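Local coordinates for putative ABC transporter, ATP-binding protein ComA (Streptococcus mutans, PDB 3K8U) that is a putative ATP-binding ABC transporter protein, represented here by its peptidase C39 family domain, at residues R66-D71 with G133-L138; P83-V88 with Q95-V100; L41-K46 with I54-K59. One frame throughout, in Å; residues are numbered along the deposited sequence.

Contact 1: residues R66-D71 with G133-L138; sequences RSIKAD and GLAIFL
Arg66 lays its guanidinium flat on one side of the Phe137 ring, the centres 4.6 Å apart and the planes only 5° from parallel. The overlap is shifted toward the root of the ring: Phe137 CB lies beneath the middle of the guanidinium, 3.7 Å from Arg66 CZ, and Arg66 NH2 is the nitrogen over the ring itself, 3.7 Å from Phe137 CG. This reach comes from a chi1 of 71°, which sets Arg66 CG between its own N and carbonyl carbon, followed by an extended run to NE. Ile68 comes to the same ring obliquely, with CD1 3.7 Å from Phe137 CE2, while its CG1 packs on Ala135 CB at 4.0 Å. The backbones carrying these side chains, strands 66-69 and 134-138, run antiparallel. This is one edge of the domain's six-stranded antiparallel sheet, strand 63-69 being outermost and 134-140 its inner neighbour. Arg66 and Phe137 exchange both backbone bonds, as do Ile68 and Ala135, and past the strand Ala70 N continues the ladder to Gly133 O at 2.7 Å. At this corner Gly133 has a phi of 100°, where a beta carbon would press on the preceding carbonyl O. On the reverse face Ser67 OG stands 3.8 Å from Ile136 CG1, and Lys69 curls back over Leu134, bringing NZ within 3.9 Å of Leu134 CB; that ammonium is held by Thr132 O. In the next shell Phe137 also stacks with Phe84, and Val55 of helix 51-60 touches both Ser67 and Ile136.

Contact 2: residues P83-V88 with Q95-V100; sequences PFIVHV and QHYYVV
A methyl of Val88, CG2, sits over the middle of the Tyr98 ring, 3.6 Å from its centroid and only 7° off the ring normal. The valine's other branch, CG1, follows the CD2–CE2 side of the same ring, and the two side chains meet at about a right angle. Next along this face, Val86 CG2 fits between Tyr98 CB, at 3.8 Å, and Val100 CG2, at 3.7 Å. Val100 in turn presents its CB to the Phe84 ring, 4.1 Å from the centroid and displaced toward the rim where CZ lies, the two side chains pointing the same way. Phe127 of helix 124-130 packs on the face carrying Val86, Val88 and Tyr98. Strands 84-88 and 96-100 form the central beta hairpin of the peptidase C39 domain, antiparallel and joined by paired backbone bonds at Phe84–Val100 and Val86–Tyr98; Val88 N adds a bond to His96 O at 3.0 Å. On the opposite face, which carries Ile85, His87, Tyr97 and Val99, Ile85 CG2 approaches the Tyr97 ring obliquely, 4.0 Å from CD1. The imidazole of His87 makes an offset stack on that tyrosine, centroids 5.0 Å apart and planes at 27°. With CG anti to the backbone N (chi1 -176°), the His87 ring also turns an edge to the backbone, CD2 lying 3.2 Å from His96 O, while its NE2 bonds to Leu94 O. The Tyr97 hydroxyl is anchored on Thr49 O. His96 touches Cys17 of helix 17-28 and bonds through NE2 to Asp112 OD1, consistent with the Cys-His-Asp constellation of clan CA peptidases.

Contact 3: residues L41-K46 with I54-K59; sequences LSKTNK and IVEAAK
Ala57 pushes its methyl against the end of helix 35-41, where Leu41 and Ser42 lead into a Schellman motif: Lys43 leaves the helix with a phi of 59°, and two backbone bonds run back into the last turn. The methyl points toward this helix end and touches the flank of Ser42 CB, whose own bond from CA is directed aslant, past it. Ala57 CB is 3.8 Å from Ser42 CB, with Leu41 CB alongside at 4.1 Å, and so small a group lets the backbones approach until Ser42 CA and Ala57 CA are 4.8 Å apart. Helix 51-60, to which Ala57 belongs, is thereby joined to the preceding helix of the helical part of this peptidase C39 domain, and Leu22 and Pro19 of helix 17-28 pack onto Ala57 and Ser42 respectively. The serine meets the methyl with its carbon, its oxygen being engaged within its own neighbourhood. A chi1 of 61° sets OG between the backbone N and the carbonyl carbon, where it bonds to Leu38 O in the last helical turn and lies 2.7 Å from Thr44 OG1. Thr44 OG1 has a further partner in Thr49 OG1, so a short chain of hydroxyls ties the start of the loop to the residues ahead of helix 51-60. Leu41 O is likewise satisfied from the end of helix 51-60, by Lys60 NZ. At the solvent side Lys43 and Glu56 approach loosely. The lysine chain, extended as far as CE and then bent at the ammonium, passes the carboxylate with CD 4.2 Å from Glu56 OE1, and its ammonium stops short of a salt bridge. Lys60 NZ is close by as well, and Lys43 NZ lies 4.4 Å from Glu56 OE1.

Overall arrangement
Contacts 1 and 2 belong to one sheet, their centres about 9 Å apart: strand 134-140 lies between strands 63-69 and 84-90, and Ile136 N probably bonds to Ile85 O at 2.7 Å. Phe137 CE1 meets Phe84 CD2 at 3.4 Å where the two contacts join. Contact 3 stands to one side among the helices, its centre about 16 Å from that of contact 1 and 14 Å from that of contact 2. Helix 51-60 bridges the gap: Ile54 CD1 reaches Tyr97 CZ at 3.7 Å, and Ala58 CB meets Leu138 CD2 at 3.8 Å. His96 of contact 2 touches Cys17 and bonds to Asp112, probably the active-site group, as in other clan CA peptidases.

Contact 1: residues R66-D71 with G133-L138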
ATOM      1  N   ARG A  66     -10.575   2.337  -5.965  1.00 24.83           N
ATOM      2  CA  ARG A  66     -10.371   3.503  -6.812  1.00 22.91           C
ATOM      3  C   ARG A  66      -8.888   3.851  -6.806  1.00 21.19           C
ATOM      4  O   ARG A  66      -8.220   3.744  -5.775  1.00 20.12           O
ATOM      5  CB  ARG A  66     -11.228   4.699  -6.373  1.00 22.82           C
ATOM      6  CG  ARG A  66     -10.836   5.377  -5.074  1.00 26.15           C
ATOM      7  CD  ARG A  66     -11.803   6.527  -4.786  1.00 26.76           C
ATOM      8  NE  ARG A  66     -11.419   7.310  -3.614  1.00 27.07           N
ATOM      9  CZ  ARG A  66     -11.790   7.037  -2.367  1.00 27.07           C
ATOM     10  NH1 ARG A  66     -12.567   5.991  -2.109  1.00 28.27           N
ATOM     11  NH2 ARG A  66     -11.362   7.801  -1.371  1.00 28.28           N
ATOM     12  N   SER A  67      -8.368   4.168  -7.989  1.00 20.11           N
ATOM     13  CA  SER A  67      -6.968   4.533  -8.161  1.00 20.08           C
ATOM     14  C   SER A  67      -6.928   5.975  -8.647  1.00 19.25           C
ATOM     15  O   SER A  67      -7.587   6.330  -9.625  1.00 18.52           O
ATOM     16  CB  SER A  67      -6.298   3.615  -9.184  1.00 21.04           C
ATOM     17  OG  SER A  67      -6.372   2.268  -8.760  1.00 27.89           O
ATOM     18  N   ILE A  68      -6.170   6.808  -7.949  1.00 16.47           N
ATOM     19  CA  ILE A  68      -6.080   8.215  -8.305  1.00 17.46           C
ATOM     20  C   ILE A  68      -4.640   8.693  -8.352  1.00 17.55           C
ATOM     21  O   ILE A  68      -3.739   8.049  -7.807  1.00 14.56           O
ATOM     22  CB  ILE A  68      -6.828   9.100  -7.275  1.00 18.75           C
ATOM     23  CG1 ILE A  68      -6.224   8.902  -5.884  1.00 21.94           C
ATOM     24  CG2 ILE A  68      -8.319   8.756  -7.258  1.00 21.47           C
ATOM     25  CD1 ILE A  68      -6.341  10.105  -4.979  1.00 25.62           C
ATOM     26  N   LYS A  69      -4.429   9.803  -9.052  1.00 15.48           N
ATOM     27  CA  LYS A  69      -3.115  10.423  -9.138  1.00 17.08           C
ATOM     28  C   LYS A  69      -3.257  11.654  -8.260  1.00 17.25           C
ATOM     29  O   LYS A  69      -4.085  12.528  -8.527  1.00 18.41           O
ATOM     30  CB  LYS A  69      -2.776  10.818 -10.576  1.00 21.75           C
ATOM     31  CG  LYS A  69      -2.603   9.633 -11.519  1.00 25.95           C
ATOM     32  CD  LYS A  69      -1.464   8.710 -11.085  1.00 29.16           C
ATOM     33  CE  LYS A  69      -0.112   9.413 -11.128  1.00 31.72           C
ATOM     34  NZ  LYS A  69       1.009   8.490 -10.789  1.00 29.70           N
ATOM     35  N   ALA A  70      -2.482  11.698  -7.185  1.00 14.93           N
ATOM     36  CA  ALA A  70      -2.563  12.797  -6.237  1.00 16.69           C
ATOM     37  C   ALA A  70      -1.222  13.460  -5.984  1.00 16.08           C
ATOM     38  O   ALA A  70      -0.227  13.141  -6.627  1.00 15.89           O
ATOM     39  CB  ALA A  70      -3.151  12.286  -4.926  1.00 15.42           C
ATOM     40  N   ASP A  71      -1.222  14.427  -5.073  1.00 18.58           N
ATOM     41  CA  ASP A  71      -0.008  15.134  -4.690  1.00 18.95           C
ATOM     42  C   ASP A  71      -0.011  15.260  -3.164  1.00 16.58           C
ATOM     43  O   ASP A  71      -0.951  14.816  -2.506  1.00 15.29           O
ATOM     44  CB  ASP A  71       0.079  16.503  -5.379  1.00 24.59           C
ATOM     45  CG  ASP A  71      -1.149  17.361  -5.143  1.00 28.93           C
ATOM     46  OD1 ASP A  71      -1.459  17.641  -3.972  1.00 29.21           O
ATOM     47  OD2 ASP A  71      -1.808  17.751  -6.130  1.00 31.16           O
ATOM     48  N   GLY A 133       2.712   9.448  -6.948  1.00 10.83           N
ATOM     49  CA  GLY A 133       1.464  10.184  -6.907  1.00 11.22           C
ATOM     50  C   GLY A 133       0.276   9.231  -6.942  1.00 12.75           C
ATOM     51  O   GLY A 133      -0.847   9.620  -6.627  1.00 12.38           O
ATOM     52  N   LEU A 134       0.521   7.975  -7.314  1.00 10.80           N
ATOM     53  CA  LEU A 134      -0.545   6.983  -7.381  1.00 11.77           C
ATOM     54  C   LEU A 134      -0.977   6.520  -5.998  1.00 12.86           C
ATOM     55  O   LEU A 134      -0.145   6.135  -5.169  1.00 10.24           O
ATOM     56  CB  LEU A 134      -0.121   5.764  -8.212  1.00 15.46           C
ATOM     57  CG  LEU A 134      -1.194   4.669  -8.334  1.00 19.44           C
ATOM     58  CD1 LEU A 134      -2.344   5.162  -9.198  1.00 21.85           C
ATOM     59  CD2 LEU A 134      -0.600   3.404  -8.925  1.00 24.00           C
ATOM     60  N   ALA A 135      -2.284   6.577  -5.754  1.00 11.39           N
ATOM     61  CA  ALA A 135      -2.858   6.144  -4.483  1.00 11.37           C
ATOM     62  C   ALA A 135      -4.046   5.238  -4.788  1.00 13.28           C
ATOM     63  O   ALA A 135      -4.841   5.527  -5.682  1.00 13.65           O
ATOM     64  CB  ALA A 135      -3.310   7.345  -3.656  1.00 11.33           C
ATOM     65  N   ILE A 136      -4.128   4.121  -4.076  1.00 12.41           N
ATOM     66  CA  ILE A 136      -5.218   3.172  -4.259  1.00 13.92           C
ATOM     67  C   ILE A 136      -5.993   3.097  -2.956  1.00 14.07           C
ATOM     68  O   ILE A 136      -5.434   2.776  -1.904  1.00 12.60           O
ATOM     69  CB  ILE A 136      -4.693   1.765  -4.650  1.00 16.24           C
ATOM     70  CG1 ILE A 136      -3.904   1.848  -5.961  1.00 16.69           C
ATOM     71  CG2 ILE A 136      -5.866   0.779  -4.805  1.00 17.25           C
ATOM     72  CD1 ILE A 136      -3.118   0.596  -6.300  1.00 18.80           C
ATOM     73  N   PHE A 137      -7.277   3.439  -3.036  1.00 15.78           N
ATOM     74  CA  PHE A 137      -8.175   3.420  -1.889  1.00 17.33           C
ATOM     75  C   PHE A 137      -9.117   2.226  -1.986  1.00 20.34           C
ATOM     76  O   PHE A 137      -9.663   1.941  -3.056  1.00 19.33           O
ATOM     77  CB  PHE A 137      -8.986   4.722  -1.830  1.00 17.44           C
ATOM     78  CG  PHE A 137      -8.163   5.939  -1.490  1.00 17.65           C
ATOM     79  CD1 PHE A 137      -8.108   6.411  -0.183  1.00 17.56           C
ATOM     80  CD2 PHE A 137      -7.423   6.592  -2.469  1.00 18.41           C
ATOM     81  CE1 PHE A 137      -7.325   7.513   0.146  1.00 17.08           C
ATOM     82  CE2 PHE A 137      -6.635   7.697  -2.151  1.00 17.41           C
ATOM     83  CZ  PHE A 137      -6.583   8.156  -0.839  1.00 15.92           C
ATOM     84  N   LEU A 138      -9.292   1.522  -0.870  1.00 20.81           N
ATOM     85  CA  LEU A 138     -10.166   0.353  -0.821  1.00 25.76           C
ATOM     86  C   LEU A 138     -11.208   0.521   0.278  1.00 27.70           C
ATOM     87  O   LEU A 138     -10.936   1.120   1.318  1.00 27.29           O
ATOM     88  CB  LEU A 138      -9.360  -0.918  -0.540  1.00 27.78           C
ATOM     89  CG  LEU A 138      -8.064  -1.183  -1.307  1.00 29.76           C
ATOM     90  CD1 LEU A 138      -7.487  -2.510  -0.856  1.00 31.77           C
ATOM     91  CD2 LEU A 138      -8.311  -1.194  -2.800  1.00 31.79           C
TER

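Contact 2: residues P83-V88 with Q95-V100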
ATOM      1  N   PRO A  83      -6.617   3.474   6.146  1.00 18.53           N
ATOM      2  CA  PRO A  83      -5.346   3.500   5.419  1.00 16.93           C
ATOM      3  C   PRO A  83      -5.561   3.325   3.919  1.00 15.54           C
ATOM      4  O   PRO A  83      -6.668   3.017   3.472  1.00 16.42           O
ATOM      5  CB  PRO A  83      -4.627   2.287   6.000  1.00 16.82           C
ATOM      6  CG  PRO A  83      -5.752   1.286   6.091  1.00 19.41           C
ATOM      7  CD  PRO A  83      -6.911   2.113   6.641  1.00 18.51           C
ATOM      8  N   PHE A  84      -4.517   3.589   3.141  1.00 14.01           N
ATOM      9  CA  PHE A  84      -4.582   3.390   1.698  1.00 12.49           C
ATOM     10  C   PHE A  84      -3.212   2.983   1.167  1.00 12.69           C
ATOM     11  O   PHE A  84      -2.223   2.993   1.905  1.00 14.14           O
ATOM     12  CB  PHE A  84      -5.174   4.599   0.957  1.00 13.59           C
ATOM     13  CG  PHE A  84      -4.427   5.880   1.159  1.00 13.28           C
ATOM     14  CD1 PHE A  84      -3.456   6.286   0.247  1.00 12.98           C
ATOM     15  CD2 PHE A  84      -4.723   6.708   2.238  1.00 15.54           C
ATOM     16  CE1 PHE A  84      -2.794   7.497   0.406  1.00 15.88           C
ATOM     17  CE2 PHE A  84      -4.067   7.922   2.407  1.00 14.18           C
ATOM     18  CZ  PHE A  84      -3.101   8.318   1.491  1.00 14.27           C
ATOM     19  N   ILE A  85      -3.163   2.592  -0.099  1.00 10.89           N
ATOM     20  CA  ILE A  85      -1.927   2.129  -0.721  1.00 11.36           C
ATOM     21  C   ILE A  85      -1.317   3.158  -1.665  1.00 10.46           C
ATOM     22  O   ILE A  85      -2.040   3.865  -2.356  1.00 11.47           O
ATOM     23  CB  ILE A  85      -2.206   0.824  -1.498  1.00 11.78           C
ATOM     24  CG1 ILE A  85      -2.696  -0.256  -0.526  1.00 14.63           C
ATOM     25  CG2 ILE A  85      -0.965   0.359  -2.260  1.00 11.16           C
ATOM     26  CD1 ILE A  85      -3.336  -1.454  -1.202  1.00 17.40           C
ATOM     27  N   VAL A  86       0.012   3.258  -1.663  1.00 10.47           N
ATOM     28  CA  VAL A  86       0.715   4.178  -2.559  1.00 10.23           C
ATOM     29  C   VAL A  86       1.863   3.478  -3.269  1.00 11.67           C
ATOM     30  O   VAL A  86       2.462   2.539  -2.735  1.00 11.26           O
ATOM     31  CB  VAL A  86       1.277   5.435  -1.828  1.00 10.26           C
ATOM     32  CG1 VAL A  86       0.136   6.316  -1.339  1.00  8.60           C
ATOM     33  CG2 VAL A  86       2.191   5.035  -0.669  1.00 12.01           C
ATOM     34  N   HIS A  87       2.158   3.939  -4.481  1.00 10.22           N
ATOM     35  CA  HIS A  87       3.242   3.388  -5.286  1.00 12.18           C
ATOM     36  C   HIS A  87       4.468   4.271  -5.075  1.00 11.42           C
ATOM     37  O   HIS A  87       4.415   5.490  -5.292  1.00 10.65           O
ATOM     38  CB  HIS A  87       2.835   3.383  -6.767  1.00 12.92           C
ATOM     39  CG  HIS A  87       3.837   2.742  -7.679  1.00 16.66           C
ATOM     40  ND1 HIS A  87       3.890   3.015  -9.030  1.00 16.86           N
ATOM     41  CD2 HIS A  87       4.824   1.845  -7.439  1.00 17.76           C
ATOM     42  CE1 HIS A  87       4.866   2.314  -9.581  1.00 17.77           C
ATOM     43  NE2 HIS A  87       5.447   1.598  -8.638  1.00 17.95           N
ATOM     44  N   VAL A  88       5.562   3.666  -4.622  1.00 12.27           N
ATOM     45  CA  VAL A  88       6.795   4.413  -4.373  1.00 13.20           C
ATOM     46  C   VAL A  88       7.969   3.779  -5.096  1.00 15.97           C
ATOM     47  O   VAL A  88       8.078   2.551  -5.157  1.00 17.50           O
ATOM     48  CB  VAL A  88       7.124   4.502  -2.862  1.00 13.87           C
ATOM     49  CG1 VAL A  88       6.070   5.329  -2.139  1.00 13.74           C
ATOM     50  CG2 VAL A  88       7.206   3.098  -2.247  1.00 16.63           C
ATOM     51  N   GLN A  95       8.289  -1.528  -8.568  1.00 26.86           N
ATOM     52  CA  GLN A  95       7.005  -2.063  -8.124  1.00 25.83           C
ATOM     53  C   GLN A  95       6.938  -2.239  -6.605  1.00 23.12           C
ATOM     54  O   GLN A  95       6.610  -3.315  -6.096  1.00 23.96           O
ATOM     55  CB  GLN A  95       6.694  -3.392  -8.828  1.00 30.34           C
ATOM     56  CG  GLN A  95       6.534  -3.289 -10.343  1.00 34.84           C
ATOM     57  CD  GLN A  95       5.251  -2.593 -10.771  1.00 38.81           C
ATOM     58  OE1 GLN A  95       4.637  -1.845 -10.002  1.00 41.73           O
ATOM     59  NE2 GLN A  95       4.834  -2.844 -12.007  1.00 39.49           N
ATOM     60  N   HIS A  96       7.273  -1.179  -5.881  1.00 18.16           N
ATOM     61  CA  HIS A  96       7.222  -1.212  -4.427  1.00 16.18           C
ATOM     62  C   HIS A  96       6.048  -0.345  -3.983  1.00 14.61           C
ATOM     63  O   HIS A  96       5.719   0.644  -4.640  1.00 13.59           O
ATOM     64  CB  HIS A  96       8.526  -0.693  -3.813  1.00 16.12           C
ATOM     65  CG  HIS A  96       8.733  -1.137  -2.400  1.00 18.69           C
ATOM     66  ND1 HIS A  96       9.214  -2.390  -2.079  1.00 18.84           N
ATOM     67  CD2 HIS A  96       8.484  -0.517  -1.223  1.00 16.83           C
ATOM     68  CE1 HIS A  96       9.250  -2.522  -0.765  1.00 18.22           C
ATOM     69  NE2 HIS A  96       8.812  -1.401  -0.222  1.00 18.37           N
ATOM     70  N   TYR A  97       5.406  -0.727  -2.881  1.00 13.60           N
ATOM     71  CA  TYR A  97       4.260   0.018  -2.369  1.00 12.26           C
ATOM     72  C   TYR A  97       4.334   0.132  -0.858  1.00 13.48           C
ATOM     73  O   TYR A  97       4.987  -0.675  -0.202  1.00 13.50           O
ATOM     74  CB  TYR A  97       2.943  -0.707  -2.707  1.00 13.15           C
ATOM     75  CG  TYR A  97       2.702  -0.944  -4.181  1.00 16.35           C
ATOM     76  CD1 TYR A  97       1.931  -0.060  -4.931  1.00 17.94           C
ATOM     77  CD2 TYR A  97       3.258  -2.050  -4.828  1.00 19.13           C
ATOM     78  CE1 TYR A  97       1.724  -0.265  -6.294  1.00 20.87           C
ATOM     79  CE2 TYR A  97       3.056  -2.264  -6.183  1.00 18.78           C
ATOM     80  CZ  TYR A  97       2.293  -1.370  -6.910  1.00 21.88           C
ATOM     81  OH  TYR A  97       2.107  -1.577  -8.256  1.00 26.15           O
ATOM     82  N   TYR A  98       3.644   1.132  -0.320  1.00 11.66           N
ATOM     83  CA  TYR A  98       3.556   1.337   1.125  1.00 11.16           C
ATOM     84  C   TYR A  98       2.082   1.426   1.462  1.00 12.49           C
ATOM     85  O   TYR A  98       1.238   1.679   0.595  1.00 11.64           O
ATOM     86  CB  TYR A  98       4.103   2.700   1.567  1.00 11.98           C
ATOM     87  CG  TYR A  98       5.581   2.969   1.457  1.00 11.18           C
ATOM     88  CD1 TYR A  98       6.515   1.938   1.395  1.00 11.87           C
ATOM     89  CD2 TYR A  98       6.046   4.285   1.452  1.00 11.26           C
ATOM     90  CE1 TYR A  98       7.882   2.214   1.335  1.00 11.55           C
ATOM     91  CE2 TYR A  98       7.401   4.573   1.391  1.00 11.94           C
ATOM     92  CZ  TYR A  98       8.313   3.540   1.334  1.00 14.58           C
ATOM     93  OH  TYR A  98       9.652   3.843   1.280  1.00 15.15           O
ATOM     94  N   VAL A  99       1.784   1.224   2.737  1.00 13.26           N
ATOM     95  CA  VAL A  99       0.438   1.416   3.239  1.00 13.15           C
ATOM     96  C   VAL A  99       0.604   2.755   3.966  1.00 14.18           C
ATOM     97  O   VAL A  99       1.661   3.010   4.550  1.00 12.25           O
ATOM     98  CB  VAL A  99       0.036   0.348   4.277  1.00 13.89           C
ATOM     99  CG1 VAL A  99      -1.318   0.699   4.875  1.00 14.18           C
ATOM    100  CG2 VAL A  99      -0.017  -1.034   3.627  1.00 12.06           C
ATOM    101  N   VAL A 100      -0.367   3.656   3.840  1.00 12.15           N
ATOM    102  CA  VAL A 100      -0.279   4.928   4.547  1.00 12.86           C
ATOM    103  C   VAL A 100      -1.354   4.892   5.629  1.00 12.90           C
ATOM    104  O   VAL A 100      -2.537   4.737   5.332  1.00 12.86           O
ATOM    105  CB  VAL A 100      -0.471   6.151   3.610  1.00 13.37           C
ATOM    106  CG1 VAL A 100      -0.366   7.443   4.416  1.00 15.12           C
ATOM    107  CG2 VAL A 100       0.594   6.146   2.529  1.00 13.58           C
TER

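Contact 3: residues L41-K46 with I54-K59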
ATOM      1  N   LEU A  41      -4.012 -14.198  -6.818  1.00 23.33           N
ATOM      2  CA  LEU A  41      -5.147 -13.352  -7.192  1.00 24.67           C
ATOM      3  C   LEU A  41      -4.756 -12.063  -7.908  1.00 24.88           C
ATOM      4  O   LEU A  41      -5.516 -11.555  -8.737  1.00 24.25           O
ATOM      5  CB  LEU A  41      -5.981 -13.002  -5.960  1.00 25.98           C
ATOM      6  CG  LEU A  41      -7.285 -13.766  -5.736  1.00 31.06           C
ATOM      7  CD1 LEU A  41      -7.010 -15.254  -5.600  1.00 31.75           C
ATOM      8  CD2 LEU A  41      -7.981 -13.222  -4.498  1.00 30.01           C
ATOM      9  N   SER A  42      -3.589 -11.523  -7.571  1.00 23.25           N
ATOM     10  CA  SER A  42      -3.110 -10.282  -8.180  1.00 24.46           C
ATOM     11  C   SER A  42      -2.225 -10.499  -9.407  1.00 25.04           C
ATOM     12  O   SER A  42      -1.696  -9.539  -9.968  1.00 25.10           O
ATOM     13  CB  SER A  42      -2.356  -9.446  -7.142  1.00 23.96           C
ATOM     14  OG  SER A  42      -1.223 -10.142  -6.658  1.00 22.11           O
ATOM     15  N   LYS A  43      -2.054 -11.761  -9.807  1.00 26.09           N
ATOM     16  CA  LYS A  43      -1.229 -12.118 -10.964  1.00 28.67           C
ATOM     17  C   LYS A  43       0.222 -11.647 -10.809  1.00 28.43           C
ATOM     18  O   LYS A  43       0.882 -11.273 -11.785  1.00 27.87           O
ATOM     19  CB  LYS A  43      -1.847 -11.561 -12.256  1.00 30.99           C
ATOM     20  CG  LYS A  43      -3.204 -12.172 -12.600  1.00 35.57           C
ATOM     21  CD  LYS A  43      -3.796 -11.551 -13.859  1.00 39.90           C
ATOM     22  CE  LYS A  43      -5.058 -12.283 -14.304  1.00 42.08           C
ATOM     23  NZ  LYS A  43      -6.113 -12.305 -13.248  1.00 44.37           N
ATOM     24  N   THR A  44       0.709 -11.676  -9.572  1.00 27.21           N
ATOM     25  CA  THR A  44       2.073 -11.262  -9.256  1.00 27.92           C
ATOM     26  C   THR A  44       3.107 -12.198  -9.878  1.00 29.54           C
ATOM     27  O   THR A  44       3.005 -13.416  -9.747  1.00 28.71           O
ATOM     28  CB  THR A  44       2.288 -11.231  -7.726  1.00 26.52           C
ATOM     29  OG1 THR A  44       1.391 -10.283  -7.139  1.00 26.52           O
ATOM     30  CG2 THR A  44       3.719 -10.850  -7.380  1.00 27.74           C
ATOM     31  N   ASN A  45       4.085 -11.622 -10.570  1.00 31.31           N
ATOM     32  CA  ASN A  45       5.146 -12.405 -11.198  1.00 35.00           C
ATOM     33  C   ASN A  45       6.508 -12.041 -10.607  1.00 36.19           C
ATOM     34  O   ASN A  45       6.580 -11.393  -9.560  1.00 35.26           O
ATOM     35  CB  ASN A  45       5.138 -12.219 -12.725  1.00 36.39           C
ATOM     36  CG  ASN A  45       5.255 -10.761 -13.152  1.00 37.79           C
ATOM     37  OD1 ASN A  45       5.914  -9.954 -12.497  1.00 37.57           O
ATOM     38  ND2 ASN A  45       4.623 -10.426 -14.272  1.00 40.19           N
ATOM     39  N   LYS A  46       7.580 -12.462 -11.277  1.00 38.20           N
ATOM     40  CA  LYS A  46       8.947 -12.187 -10.830  1.00 40.01           C
ATOM     41  C   LYS A  46       9.206 -10.693 -10.617  1.00 40.17           C
ATOM     42  O   LYS A  46       9.856 -10.302  -9.645  1.00 40.74           O
ATOM     43  CB  LYS A  46       9.956 -12.746 -11.840  1.00 42.32           C
ATOM     44  CG  LYS A  46      11.412 -12.438 -11.508  1.00 46.02           C
ATOM     45  CD  LYS A  46      12.343 -12.846 -12.641  1.00 48.68           C
ATOM     46  CE  LYS A  46      13.762 -12.338 -12.408  1.00 50.50           C
ATOM     47  NZ  LYS A  46      14.382 -12.903 -11.174  1.00 52.16           N
ATOM     48  N   ILE A  54      -3.176  -5.194  -8.134  1.00 21.08           N
ATOM     49  CA  ILE A  54      -3.639  -4.934  -6.773  1.00 20.79           C
ATOM     50  C   ILE A  54      -5.142  -4.636  -6.795  1.00 22.03           C
ATOM     51  O   ILE A  54      -5.914  -5.199  -6.010  1.00 21.22           O
ATOM     52  CB  ILE A  54      -2.886  -3.737  -6.135  1.00 19.85           C
ATOM     53  CG1 ILE A  54      -1.429  -4.111  -5.861  1.00 19.61           C
ATOM     54  CG2 ILE A  54      -3.572  -3.298  -4.846  1.00 19.59           C
ATOM     55  CD1 ILE A  54      -0.608  -2.977  -5.271  1.00 18.18           C
ATOM     56  N   VAL A  55      -5.548  -3.775  -7.723  1.00 22.59           N
ATOM     57  CA  VAL A  55      -6.946  -3.387  -7.872  1.00 26.10           C
ATOM     58  C   VAL A  55      -7.841  -4.580  -8.209  1.00 26.57           C
ATOM     59  O   VAL A  55      -8.897  -4.758  -7.599  1.00 27.31           O
ATOM     60  CB  VAL A  55      -7.105  -2.286  -8.949  1.00 26.30           C
ATOM     61  CG1 VAL A  55      -8.575  -2.043  -9.259  1.00 28.54           C
ATOM     62  CG2 VAL A  55      -6.457  -0.996  -8.470  1.00 28.47           C
ATOM     63  N   GLU A  56      -7.409  -5.398  -9.167  1.00 28.56           N
ATOM     64  CA  GLU A  56      -8.172  -6.576  -9.577  1.00 30.09           C
ATOM     65  C   GLU A  56      -8.365  -7.545  -8.419  1.00 29.76           C
ATOM     66  O   GLU A  56      -9.464  -8.063  -8.212  1.00 29.11           O
ATOM     67  CB  GLU A  56      -7.482  -7.295 -10.740  1.00 33.53           C
ATOM     68  CG  GLU A  56      -7.490  -6.516 -12.047  1.00 39.87           C
ATOM     69  CD  GLU A  56      -6.829  -7.268 -13.192  1.00 43.98           C
ATOM     70  OE1 GLU A  56      -5.765  -7.894 -12.976  1.00 46.27           O
ATOM     71  OE2 GLU A  56      -7.375  -7.226 -14.315  1.00 46.11           O
ATOM     72  N   ALA A  57      -7.296  -7.776  -7.663  1.00 27.50           N
ATOM     73  CA  ALA A  57      -7.347  -8.679  -6.519  1.00 26.99           C
ATOM     74  C   ALA A  57      -8.302  -8.145  -5.457  1.00 26.41           C
ATOM     75  O   ALA A  57      -9.144  -8.884  -4.945  1.00 25.69           O
ATOM     76  CB  ALA A  57      -5.956  -8.875  -5.937  1.00 24.53           C
ATOM     77  N   ALA A  58      -8.190  -6.852  -5.155  1.00 26.81           N
ATOM     78  CA  ALA A  58      -9.044  -6.212  -4.161  1.00 27.49           C
ATOM     79  C   ALA A  58     -10.526  -6.347  -4.521  1.00 29.06           C
ATOM     80  O   ALA A  58     -11.361  -6.584  -3.646  1.00 27.83           O
ATOM     81  CB  ALA A  58      -8.670  -4.745  -4.014  1.00 27.72           C
ATOM     82  N   LYS A  59     -10.842  -6.195  -5.807  1.00 30.63           N
ATOM     83  CA  LYS A  59     -12.220  -6.308  -6.287  1.00 34.75           C
ATOM     84  C   LYS A  59     -12.743  -7.735  -6.133  1.00 35.94           C
ATOM     85  O   LYS A  59     -13.919  -7.943  -5.831  1.00 37.72           O
ATOM     86  CB  LYS A  59     -12.326  -5.861  -7.749  1.00 36.01           C
ATOM     87  CG  LYS A  59     -12.223  -4.354  -7.954  1.00 39.22           C
ATOM     88  CD  LYS A  59     -12.424  -3.982  -9.417  1.00 41.87           C
ATOM     89  CE  LYS A  59     -12.369  -2.473  -9.632  1.00 43.86           C
ATOM     90  NZ  LYS A  59     -13.474  -1.743  -8.939  1.00 46.15           N
TER